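Local coordinates for protein YohF (Salmonella typhimurium, PDB 6WON) that probably acts as an acetoin dehydrogenase, an oxidoreductase of the short-chain dehydrogenase/reductase family, at residues 61-64 with 69-72; 5-10 with 22-27. All blocks are in the same frame, centred on the assembly; numbering follows the deposited sequence.

Contact 1 (61-64 with 69-72)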
loop_
_atom_site.group_PDB
_atom_site.type_symbol
_atom_site.label_atom_id
_atom_site.label_comp_id
_atom_site.label_asym_id
_atom_site.label_seq_id
_atom_site.Cartn_x
_atom_site.Cartn_y
_atom_site.Cartn_z
ATOM N N LEU B 61 -30.156 1.256 17.748
ATOM C CA LEU B 61 -29.828 1.054 16.340
ATOM C C LEU B 61 -29.670 -0.439 16.095
ATOM O O LEU B 61 -28.823 -1.083 16.724
ATOM C CB LEU B 61 -28.553 1.811 15.960
ATOM C CG LEU B 61 -27.979 1.652 14.547
ATOM C CD1 LEU B 61 -28.933 2.203 13.505
ATOM C CD2 LEU B 61 -26.602 2.355 14.446
ATOM N N ASP B 62 -30.492 -0.990 15.204
ATOM C CA ASP B 62 -30.430 -2.398 14.810
ATOM C C ASP B 62 -30.111 -2.475 13.314
ATOM O O ASP B 62 -31.016 -2.470 12.476
ATOM C CB ASP B 62 -31.741 -3.098 15.140
ATOM C CG ASP B 62 -31.657 -4.601 14.973
ATOM O OD1 ASP B 62 -30.617 -5.087 14.487
ATOM O OD2 ASP B 62 -32.632 -5.297 15.341
ATOM N N LEU B 63 -28.821 -2.567 12.981
ATOM C CA LEU B 63 -28.374 -2.640 11.593
ATOM C C LEU B 63 -28.585 -4.013 10.959
ATOM O O LEU B 63 -28.070 -4.251 9.863
ATOM C CB LEU B 63 -26.893 -2.263 11.487
ATOM C CG LEU B 63 -26.566 -0.783 11.668
ATOM C CD1 LEU B 63 -25.072 -0.522 11.506
ATOM C CD2 LEU B 63 -27.376 0.063 10.699
ATOM N N SER B 64 -29.327 -4.913 11.602
ATOM C CA SER B 64 -29.468 -6.258 11.068
ATOM C C SER B 64 -30.502 -6.324 9.951
ATOM O O SER B 64 -30.418 -7.206 9.086
ATOM C CB SER B 64 -29.820 -7.230 12.200
ATOM O OG SER B 64 -31.225 -7.363 12.372
ATOM N N GLY B 69 -33.471 -0.234 9.359
ATOM C CA GLY B 69 -32.841 -0.070 10.661
ATOM C C GLY B 69 -31.997 1.182 10.773
ATOM O O GLY B 69 -31.807 1.716 11.869
ATOM N N ALA B 70 -31.477 1.670 9.649
ATOM C CA ALA B 70 -30.635 2.854 9.697
ATOM C C ALA B 70 -31.436 4.135 9.905
ATOM O O ALA B 70 -30.827 5.183 10.163
ATOM C CB ALA B 70 -29.792 2.947 8.418
ATOM N N GLN B 71 -32.773 4.074 9.831
ATOM C CA GLN B 71 -33.578 5.276 10.045
ATOM C C GLN B 71 -33.385 5.849 11.447
ATOM O O GLN B 71 -33.561 7.059 11.656
ATOM C CB GLN B 71 -35.051 4.975 9.783
ATOM C CG GLN B 71 -35.428 4.990 8.304
ATOM C CD GLN B 71 -34.969 6.263 7.609
ATOM O OE1 GLN B 71 -35.452 7.365 7.910
ATOM N NE2 GLN B 71 -34.022 6.121 6.684
ATOM N N ALA B 72 -32.998 5.012 12.416
ATOM C CA ALA B 72 -32.737 5.517 13.761
ATOM C C ALA B 72 -31.669 6.615 13.761
ATOM O O ALA B 72 -31.664 7.485 14.643
ATOM C CB ALA B 72 -32.332 4.360 14.675
HETATM O O HOH W 1 -32.568 0.491 14.066
#
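Leu61 and Asp62 meet Gly69 at flat backbone groups. The methyl CD1 of Leu61 lies beyond the peptide oxygen of Gly69, 3.3 Å from Gly69 O and tilted well off the peptide plane. A water also reaches Gly69 O, at 2.6 Å from it and much nearer that plane, and donates to it. The same water accepts from Asp62 N at 2.8 Å. One solvent molecule thus ties the loop 61-64 to the 3-10 entry to helix 71-80. The second meeting of backbones is a CA-H...O contact. Gly69 CA lies 3.5 Å from Asp62 O, with an angle of 152° at the hydrogen.

The carboxylate of Asp62 is turned back onto its own segment. Ser64 N donates to Asp62 OD1 at 3.2 Å, 43° out of the carboxylate plane. This closes an Asx turn. Ser64 OG approaches OD1 from the same face, but that bond is weak. The Asp62 side chain also touches His36.

The remaining touches are apolar. In Leu61, chi1 (176°) swings CG beside the carbonyl carbon, and from there CD1 reaches both Gly69 O and Ala72 CB, the latter at 4.2 Å. Leu63 CD2 comes to 4.4 Å from Ala70 CB, a loose touch. Ala70 also rests on Leu119 of helix 103-131, and Leu61 is hydrogen-bonded through its backbone to Trp35.

The contact joins the loop just after strand 56-60 to the start of helix 71-80. In classical relatives this loop borders the adenine end of the dinucleotide site, and that is probably so here. With one water bridge, a CA-H...O contact and a few leucine and alanine methyl touches, the direct link is light. The Asx turn orders the loop, which is consistent with an adenine-side place for Asp62 as in relatives.

Contact 2 (5-10 with 22-27)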
loop_
_atom_site.group_PDB
_atom_site.type_symbol
_atom_site.label_atom_id
_atom_site.label_comp_id
_atom_site.label_asym_id
_atom_site.label_seq_id
_atom_site.Cartn_x
_atom_site.Cartn_y
_atom_site.Cartn_z
ATOM N N LYS B 5 -21.667 22.031 18.041
ATOM C CA LYS B 5 -21.620 20.993 17.023
ATOM C C LYS B 5 -22.081 19.662 17.603
ATOM O O LYS B 5 -22.011 19.418 18.812
ATOM C CB LYS B 5 -20.200 20.853 16.455
ATOM C CG LYS B 5 -19.593 22.154 15.930
ATOM C CD LYS B 5 -20.404 22.695 14.759
ATOM C CE LYS B 5 -19.717 23.886 14.097
ATOM N NZ LYS B 5 -20.493 24.392 12.921
ATOM N N VAL B 6 -22.549 18.788 16.720
ATOM C CA VAL B 6 -23.101 17.502 17.116
ATOM C C VAL B 6 -22.244 16.395 16.522
ATOM O O VAL B 6 -21.936 16.415 15.323
ATOM C CB VAL B 6 -24.571 17.360 16.673
ATOM C CG1 VAL B 6 -25.057 15.924 16.880
ATOM C CG2 VAL B 6 -25.446 18.347 17.434
ATOM N N ALA B 7 -21.852 15.444 17.361
ATOM C CA ALA B 7 -21.199 14.219 16.928
ATOM C C ALA B 7 -22.119 13.039 17.201
ATOM O O ALA B 7 -22.677 12.918 18.297
ATOM C CB ALA B 7 -19.870 14.000 17.651
ATOM N N ILE B 8 -22.270 12.168 16.214
ATOM C CA ILE B 8 -22.968 10.905 16.405
ATOM C C ILE B 8 -21.950 9.781 16.303
ATOM O O ILE B 8 -21.140 9.746 15.370
ATOM C CB ILE B 8 -24.113 10.742 15.400
ATOM C CG1 ILE B 8 -25.246 11.686 15.816
ATOM C CG2 ILE B 8 -24.583 9.291 15.376
ATOM C CD1 ILE B 8 -26.307 11.821 14.793
ATOM N N VAL B 9 -21.951 8.901 17.298
ATOM C CA VAL B 9 -21.046 7.765 17.360
ATOM C C VAL B 9 -21.911 6.525 17.486
ATOM O O VAL B 9 -22.650 6.378 18.473
ATOM C CB VAL B 9 -20.071 7.870 18.544
ATOM C CG1 VAL B 9 -19.044 6.747 18.479
ATOM C CG2 VAL B 9 -19.391 9.251 18.571
ATOM N N THR B 10 -21.822 5.631 16.504
ATOM C CA THR B 10 -22.620 4.417 16.588
ATOM C C THR B 10 -21.983 3.425 17.551
ATOM O O THR B 10 -20.763 3.400 17.742
ATOM C CB THR B 10 -22.802 3.768 15.212
ATOM O OG1 THR B 10 -21.537 3.348 14.694
ATOM C CG2 THR B 10 -23.446 4.753 14.250
ATOM N N LEU B 22 -17.341 9.929 24.651
ATOM C CA LEU B 22 -17.033 10.684 25.859
ATOM C C LEU B 22 -15.942 11.721 25.600
ATOM O O LEU B 22 -15.991 12.832 26.139
ATOM C CB LEU B 22 -16.622 9.724 26.975
ATOM C CG LEU B 22 -17.755 8.875 27.581
ATOM C CD1 LEU B 22 -17.238 8.086 28.786
ATOM C CD2 LEU B 22 -18.928 9.737 27.994
ATOM N N LEU B 23 -14.943 11.380 24.789
ATOM C CA LEU B 23 -13.910 12.360 24.493
ATOM C C LEU B 23 -14.475 13.512 23.675
ATOM O O LEU B 23 -14.145 14.679 23.926
ATOM C CB LEU B 23 -12.747 11.695 23.769
ATOM C CG LEU B 23 -11.492 12.532 23.574
ATOM C CD1 LEU B 23 -11.059 13.262 24.885
ATOM C CD2 LEU B 23 -10.390 11.632 23.051
ATOM N N LEU B 24 -15.359 13.210 22.720
ATOM C CA LEU B 24 -15.959 14.268 21.916
ATOM C C LEU B 24 -16.853 15.155 22.771
ATOM O O LEU B 24 -16.831 16.383 22.629
ATOM C CB LEU B 24 -16.744 13.669 20.743
ATOM C CG LEU B 24 -15.889 12.998 19.660
ATOM C CD1 LEU B 24 -16.744 12.250 18.612
ATOM C CD2 LEU B 24 -14.946 14.011 19.005
ATOM N N ALA B 25 -17.628 14.554 23.681
ATOM C CA ALA B 25 -18.383 15.340 24.656
ATOM C C ALA B 25 -17.450 16.219 25.487
ATOM O O ALA B 25 -17.685 17.421 25.646
ATOM C CB ALA B 25 -19.199 14.407 25.558
ATOM N N GLN B 26 -16.369 15.639 26.011
ATOM C CA GLN B 26 -15.401 16.444 26.750
ATOM C C GLN B 26 -14.834 17.572 25.893
ATOM O O GLN B 26 -14.519 18.646 26.415
ATOM C CB GLN B 26 -14.274 15.559 27.279
ATOM C CG GLN B 26 -13.302 16.273 28.217
ATOM C CD GLN B 26 -12.191 15.356 28.693
ATOM O OE1 GLN B 26 -12.240 14.145 28.484
ATOM N NE2 GLN B 26 -11.187 15.926 29.327
ATOM N N ASN B 27 -14.709 17.360 24.584
ATOM C CA ASN B 27 -14.185 18.397 23.703
ATOM C C ASN B 27 -15.246 19.403 23.264
ATOM O O ASN B 27 -14.902 20.388 22.601
ATOM C CB ASN B 27 -13.514 17.751 22.482
ATOM C CG ASN B 27 -12.103 17.226 22.804
ATOM O OD1 ASN B 27 -11.608 17.393 23.927
ATOM N ND2 ASN B 27 -11.467 16.575 21.826
#
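Ala7, Val9 and Leu24 make the whole contact, and it is purely apolar. Leu24 CD1 is the one atom of the helix that touches both strand residues. It lies 3.7 Å from Ala7 CB and 4.0 Å from Val9 CG2. The two strand residues are two positions apart and face the helix, so the methyl settles across them. Leu24 CG sits beside the backbone N, with chi1 -69°, and this sends the branch down to the sheet. The Val9 and Leu24 side chains cross at a slant. Ile31 of the next strand adds to the same layer, touching both Ala7 and Leu24.

The opposite face of the strand is apolar too. Ile8 points away from helix 15-27 and packs on Leu76 and Ile77 of helix 71-80.

Backbone hydrogen bonds run along the helix, and from strand 6-9 to its neighbours. Gln26 N donates to Leu22 O at 2.8 Å in the helix. Ala7 is hydrogen-bonded to Asp30 and Gly32, and Val6 and Ile8 to Val85.

Strand 6-9, helix 15-27 and strand 30-35 form the first beta-alpha-beta crossover of the Rossmann fold. With no polar side chain in this interface, helix and sheet are held by hydrophobic packing. The small Ala7 is consistent with the close approach, its CA 7.2 Å from Leu24 CA.

Overall arrangement
Contact 2 comes first along the chain and closes before contact 1 opens. Their centres lie about 20 Å apart. Both belong to the Rossmann fold. Contact 2 packs helix 15-27 on strand 6-9, an interior strand of the parallel sheet, while contact 1 follows strand 56-60, the outermost strand on that side within this chain. Strand 30-35 lies between these two strands. Helix 71-80 links the sites: contact 1 lies at its start, and its later residues cover the other face of strand 6-9. The two contacts also touch, with Leu61 CD2 4.0 Å from Thr10 CG2. Both lie in the half of the fold that in relatives binds the dinucleotide, as is probable here.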